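Local coordinates for protein tRNA (guanine(6)-N2)-methyltransferase (Thermus thermophilus, PDB 3TMA) that methylates N2 of the guanosine at position 6 in tRNA(Phe), using S-adenosyl-L-methionine as methyl donor, at residues L225-P230 with L253-F258; D32-E37 with G54-P59. One frame throughout, in Å; residues are numbered along the deposited sequence.

Contact 1 of 2, residues L225-P230 with L253-F258; sequences LGPTSP and LSWIRF
The indole of W255 lies against the P227 turn, and the packing of its face on the proline carries most of the contact. P227 CA sits over one face of the ring, 4.0 Å from the centroid of the five-membered ring and 26° off its normal, a CH-pi contact. Next to it P227 CD comes within 4.0 Å of W255 CH2, above the plane but just beyond the rim of the six-membered ring. Proline suits this position because its ring closure fixes phi, as the second residue of a type I turn requires, and presents CA and CD to the indole. The W255 side chain reaches across with CG set between its own backbone N and carbonyl carbon (chi1 62°), and its opposite face lies over the carbonyl carbon of L253, so the indole is held between its own turn and the facing one.

Both segments belong to the Rossmann-fold methyltransferase domain: a loop joins helix 216-225 to strand 231-235, and a turn from L253 to I256 runs into the edge strand 257-260, parallel to 231-235. W255 and I256 also touch A222 of that helix.

Polar contact between the segments passes through a water rather than a direct hydrogen bond. Lying in the indole plane at its edge, the water accepts from W255 NE1 at 3.0 Å and donates to G226 O at 2.7 Å and S229 O at 2.8 Å, so three bonds fix it. G226 O also accepts from S229 N at 3.2 Å, closing the type I turn. G226 has positive phi (75°), easy for glycine where the chain leaves the helix. The S229 hydroxyl hydrogen-bonds elsewhere, to M205 O and G204 N.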
# COMPACT_ATOMS: atom_id res chain seq x y z
N LEU A 225 -16.27 2.61 0.92
CA LEU A 225 -17.56 2.11 1.42
C LEU A 225 -18.77 2.86 0.82
O LEU A 225 -19.91 2.32 0.78
CB LEU A 225 -17.59 2.23 2.96
CG LEU A 225 -16.52 1.42 3.68
CD1 LEU A 225 -16.54 1.71 5.22
CD2 LEU A 225 -16.79 -0.08 3.39
N GLY A 226 -18.52 4.10 0.38
CA GLY A 226 -19.59 4.96 -0.21
C GLY A 226 -20.54 5.51 0.86
O GLY A 226 -20.37 5.21 2.04
N PRO A 227 -21.55 6.32 0.45
CA PRO A 227 -22.27 7.17 1.40
C PRO A 227 -23.23 6.43 2.36
O PRO A 227 -23.74 7.06 3.28
CB PRO A 227 -23.07 8.15 0.51
CG PRO A 227 -23.08 7.55 -0.87
CD PRO A 227 -21.80 6.70 -0.96
N THR A 228 -23.51 5.14 2.13
CA THR A 228 -24.35 4.40 3.08
C THR A 228 -23.59 4.07 4.38
O THR A 228 -24.20 3.66 5.37
CB THR A 228 -25.06 3.11 2.47
OG1 THR A 228 -24.08 2.08 2.30
CG2 THR A 228 -25.77 3.40 1.11
N SER A 229 -22.28 4.27 4.43
CA SER A 229 -21.55 4.06 5.69
C SER A 229 -21.28 5.42 6.34
O SER A 229 -20.50 6.22 5.80
CB SER A 229 -20.20 3.37 5.44
OG SER A 229 -20.33 1.95 5.37
N PRO A 230 -21.87 5.65 7.53
CA PRO A 230 -21.44 6.82 8.33
C PRO A 230 -19.95 6.73 8.74
O PRO A 230 -19.49 5.67 9.16
CB PRO A 230 -22.34 6.73 9.58
CG PRO A 230 -23.59 5.90 9.09
CD PRO A 230 -22.94 4.87 8.19
N LEU A 253 -16.23 13.62 -0.95
CA LEU A 253 -16.43 12.73 0.20
C LEU A 253 -16.89 13.53 1.41
O LEU A 253 -16.43 13.29 2.52
CB LEU A 253 -15.12 11.95 0.52
CG LEU A 253 -14.56 11.12 -0.64
CD1 LEU A 253 -13.12 10.58 -0.41
CD2 LEU A 253 -15.50 9.97 -1.02
N SER A 254 -17.79 14.45 1.20
CA SER A 254 -18.16 15.37 2.23
C SER A 254 -19.07 14.89 3.33
O SER A 254 -19.31 15.66 4.19
CB SER A 254 -18.77 16.62 1.64
OG SER A 254 -17.92 17.26 0.74
N TRP A 255 -19.57 13.66 3.29
CA TRP A 255 -20.38 13.20 4.38
C TRP A 255 -19.55 12.79 5.61
O TRP A 255 -20.11 12.48 6.57
CB TRP A 255 -21.24 12.06 3.93
CG TRP A 255 -20.51 10.86 3.47
CD1 TRP A 255 -20.10 9.82 4.21
CD2 TRP A 255 -20.10 10.60 2.15
NE1 TRP A 255 -19.49 8.91 3.44
CE2 TRP A 255 -19.45 9.37 2.16
CE3 TRP A 255 -20.22 11.29 0.95
CZ2 TRP A 255 -18.94 8.81 1.03
CZ3 TRP A 255 -19.71 10.72 -0.17
CH2 TRP A 255 -19.08 9.50 -0.13
N ILE A 256 -18.23 12.79 5.54
CA ILE A 256 -17.43 12.40 6.73
C ILE A 256 -17.65 13.45 7.84
O ILE A 256 -17.59 14.65 7.57
CB ILE A 256 -15.94 12.38 6.40
CG1 ILE A 256 -15.65 11.26 5.37
CG2 ILE A 256 -15.12 12.14 7.69
CD1 ILE A 256 -14.29 11.49 4.62
N ARG A 257 -17.87 12.99 9.08
CA ARG A 257 -18.05 13.90 10.20
C ARG A 257 -16.72 14.03 10.88
O ARG A 257 -16.32 13.11 11.64
CB ARG A 257 -19.08 13.33 11.18
CG ARG A 257 -19.30 14.18 12.49
CD ARG A 257 -20.60 13.73 13.25
NE ARG A 257 -20.69 14.27 14.61
CZ ARG A 257 -21.16 15.49 14.88
NH1 ARG A 257 -21.54 16.30 13.89
NH2 ARG A 257 -21.22 15.93 16.13
N PHE A 258 -16.00 15.12 10.59
CA PHE A 258 -14.72 15.40 11.26
C PHE A 258 -14.98 16.24 12.51
O PHE A 258 -15.62 17.29 12.44
CB PHE A 258 -13.74 16.19 10.37
CG PHE A 258 -13.20 15.40 9.18
CD1 PHE A 258 -12.14 14.53 9.34
CD2 PHE A 258 -13.75 15.58 7.92
CE1 PHE A 258 -11.62 13.80 8.25
CE2 PHE A 258 -13.26 14.86 6.81
CZ PHE A 258 -12.21 13.96 6.98
O HOH W 1 -18.53 6.11 3.81

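Contact 2 of 2, residues D32-E37 with G54-P59; sequences DLLLEE and GRVRIP
V56 sends its two methyls to two neighbouring leucines of the helix: CG2 meets L34 CD2 at 3.9 Å, and CG1 meets L35 CD1, also at 3.9 Å. The side chains of L34 and V56 run alongside one another in opposite senses, while that of L35 lies roughly perpendicular to V56. In both leucines CG is anti to the backbone N (chi1 176° in L34, 172° in L35), which carries their branched ends to the strand. A beta-branched valine fits an extended strand and offers one methyl to each leucine. No hydrogen bond joins the segments; the contact is purely apolar.

Around this first shell, L34 also rests on A24 of strand 21-25, L35 and I58 on A47, and V56 and I58 on L38, one turn on from L34. Backbone hydrogen bonds of V56 with A24 and of R57 with E48 tie the strand to its neighbours. On the face of the strand turned from the helix, R55 and R57 form salt bridges, both with D50, R55 also with E119, and R57 also with E48 and E23. The helix has its own ties: D32 pairs with R337, and L33 packs on A194 and L198 of helix 189-198. The helix thus packs on the locally antiparallel strands 48-50, 55-59 and 21-25, consistent with the ferredoxin-like N-terminal domain found with THUMP.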
# COMPACT_ATOMS: atom_id res chain seq x y z
N ASP A 32 -1.04 -11.14 0.77
CA ASP A 32 -2.27 -11.91 0.74
C ASP A 32 -3.50 -11.06 0.40
O ASP A 32 -4.35 -11.49 -0.38
CB ASP A 32 -2.51 -12.72 2.01
CG ASP A 32 -2.47 -11.88 3.28
OD1 ASP A 32 -2.19 -10.63 3.25
OD2 ASP A 32 -2.69 -12.49 4.35
N LEU A 33 -3.59 -9.85 0.88
CA LEU A 33 -4.68 -8.91 0.56
C LEU A 33 -4.56 -8.39 -0.90
O LEU A 33 -5.56 -8.23 -1.58
CB LEU A 33 -4.66 -7.72 1.53
CG LEU A 33 -4.95 -7.97 3.02
CD1 LEU A 33 -4.01 -9.06 3.58
CD2 LEU A 33 -4.74 -6.67 3.78
N LEU A 34 -3.38 -8.09 -1.28
CA LEU A 34 -3.19 -7.66 -2.66
C LEU A 34 -3.58 -8.79 -3.61
O LEU A 34 -4.20 -8.56 -4.66
CB LEU A 34 -1.72 -7.28 -2.88
CG LEU A 34 -1.41 -6.92 -4.34
CD1 LEU A 34 -2.26 -5.74 -4.81
CD2 LEU A 34 0.07 -6.61 -4.49
N LEU A 35 -3.23 -10.01 -3.23
CA LEU A 35 -3.60 -11.17 -4.05
C LEU A 35 -5.13 -11.32 -4.17
O LEU A 35 -5.63 -11.57 -5.27
CB LEU A 35 -2.98 -12.46 -3.47
CG LEU A 35 -3.43 -13.76 -4.09
CD1 LEU A 35 -2.99 -13.80 -5.55
CD2 LEU A 35 -2.88 -14.98 -3.30
N GLU A 36 -5.86 -11.07 -3.10
CA GLU A 36 -7.33 -11.08 -3.17
C GLU A 36 -7.89 -10.01 -4.11
O GLU A 36 -8.86 -10.28 -4.86
CB GLU A 36 -7.97 -10.95 -1.78
CG GLU A 36 -7.60 -12.13 -0.89
CD GLU A 36 -7.91 -11.93 0.60
OE1 GLU A 36 -8.64 -10.98 0.98
OE2 GLU A 36 -7.39 -12.75 1.40
N GLU A 37 -7.38 -8.78 -3.99
CA GLU A 37 -7.78 -7.70 -4.95
C GLU A 37 -7.50 -8.06 -6.40
O GLU A 37 -8.37 -7.91 -7.27
CB GLU A 37 -7.12 -6.35 -4.60
CG GLU A 37 -7.98 -5.21 -5.08
CD GLU A 37 -7.39 -3.82 -4.82
OE1 GLU A 37 -6.18 -3.72 -4.44
OE2 GLU A 37 -8.13 -2.83 -5.02
N GLY A 54 6.43 -8.10 -0.46
CA GLY A 54 5.50 -7.12 -0.99
C GLY A 54 5.24 -7.24 -2.50
O GLY A 54 5.08 -6.20 -3.16
N ARG A 55 5.27 -8.45 -3.06
CA ARG A 55 5.08 -8.55 -4.54
C ARG A 55 4.08 -9.65 -4.82
O ARG A 55 4.19 -10.72 -4.23
CB ARG A 55 6.38 -8.92 -5.29
CG ARG A 55 7.47 -7.87 -5.24
CD ARG A 55 8.69 -8.27 -6.06
NE ARG A 55 9.38 -9.47 -5.58
CZ ARG A 55 10.61 -9.46 -5.07
NH1 ARG A 55 11.23 -8.30 -4.92
NH2 ARG A 55 11.21 -10.59 -4.70
N VAL A 56 3.16 -9.40 -5.75
CA VAL A 56 2.33 -10.48 -6.34
C VAL A 56 2.42 -10.41 -7.85
O VAL A 56 2.35 -9.29 -8.43
CB VAL A 56 0.87 -10.29 -5.92
CG1 VAL A 56 -0.02 -11.41 -6.58
CG2 VAL A 56 0.80 -10.40 -4.32
N ARG A 57 2.46 -11.57 -8.51
CA ARG A 57 2.48 -11.60 -10.01
C ARG A 57 1.31 -12.44 -10.48
O ARG A 57 1.04 -13.49 -9.88
CB ARG A 57 3.74 -12.29 -10.55
CG ARG A 57 4.98 -11.47 -10.46
CD ARG A 57 6.21 -12.24 -11.05
NE ARG A 57 6.53 -13.45 -10.29
CZ ARG A 57 7.03 -13.46 -9.05
NH1 ARG A 57 7.32 -12.32 -8.41
NH2 ARG A 57 7.21 -14.61 -8.40
N ILE A 58 0.67 -12.00 -11.56
CA ILE A 58 -0.44 -12.71 -12.23
C ILE A 58 0.02 -12.87 -13.71
O ILE A 58 0.40 -11.85 -14.33
CB ILE A 58 -1.73 -11.77 -12.28
CG1 ILE A 58 -2.08 -11.28 -10.87
CG2 ILE A 58 -2.94 -12.47 -12.89
CD1 ILE A 58 -2.33 -12.39 -9.94
N PRO A 59 -0.04 -14.10 -14.27
CA PRO A 59 0.19 -14.23 -15.72
C PRO A 59 -0.94 -13.55 -16.51
O PRO A 59 -2.12 -13.75 -16.23
CB PRO A 59 0.19 -15.73 -15.97
CG PRO A 59 -0.55 -16.34 -14.80
CD PRO A 59 -0.62 -15.32 -13.68

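Contact 2 comes first along the chain and closes before contact 1 opens. Their centres are 29 Å apart and their nearest atoms about 11 Å, so they do not touch. They belong to different sheets: contact 2 packs helix 31-41 on the seven-stranded sheet of the N-terminal, THUMP-containing part, while contact 1 lies at the edge of the parallel portion of the Rossmann-fold sheet. Helix 31-41 nevertheless also touches helix 189-198 and strand 331-338 of the catalytic domain, so contact 2 lies near the domain interface. Both contacts are local packing away from the annotated S-adenosyl-L-methionine sites, each within one half of a two-domain monomer.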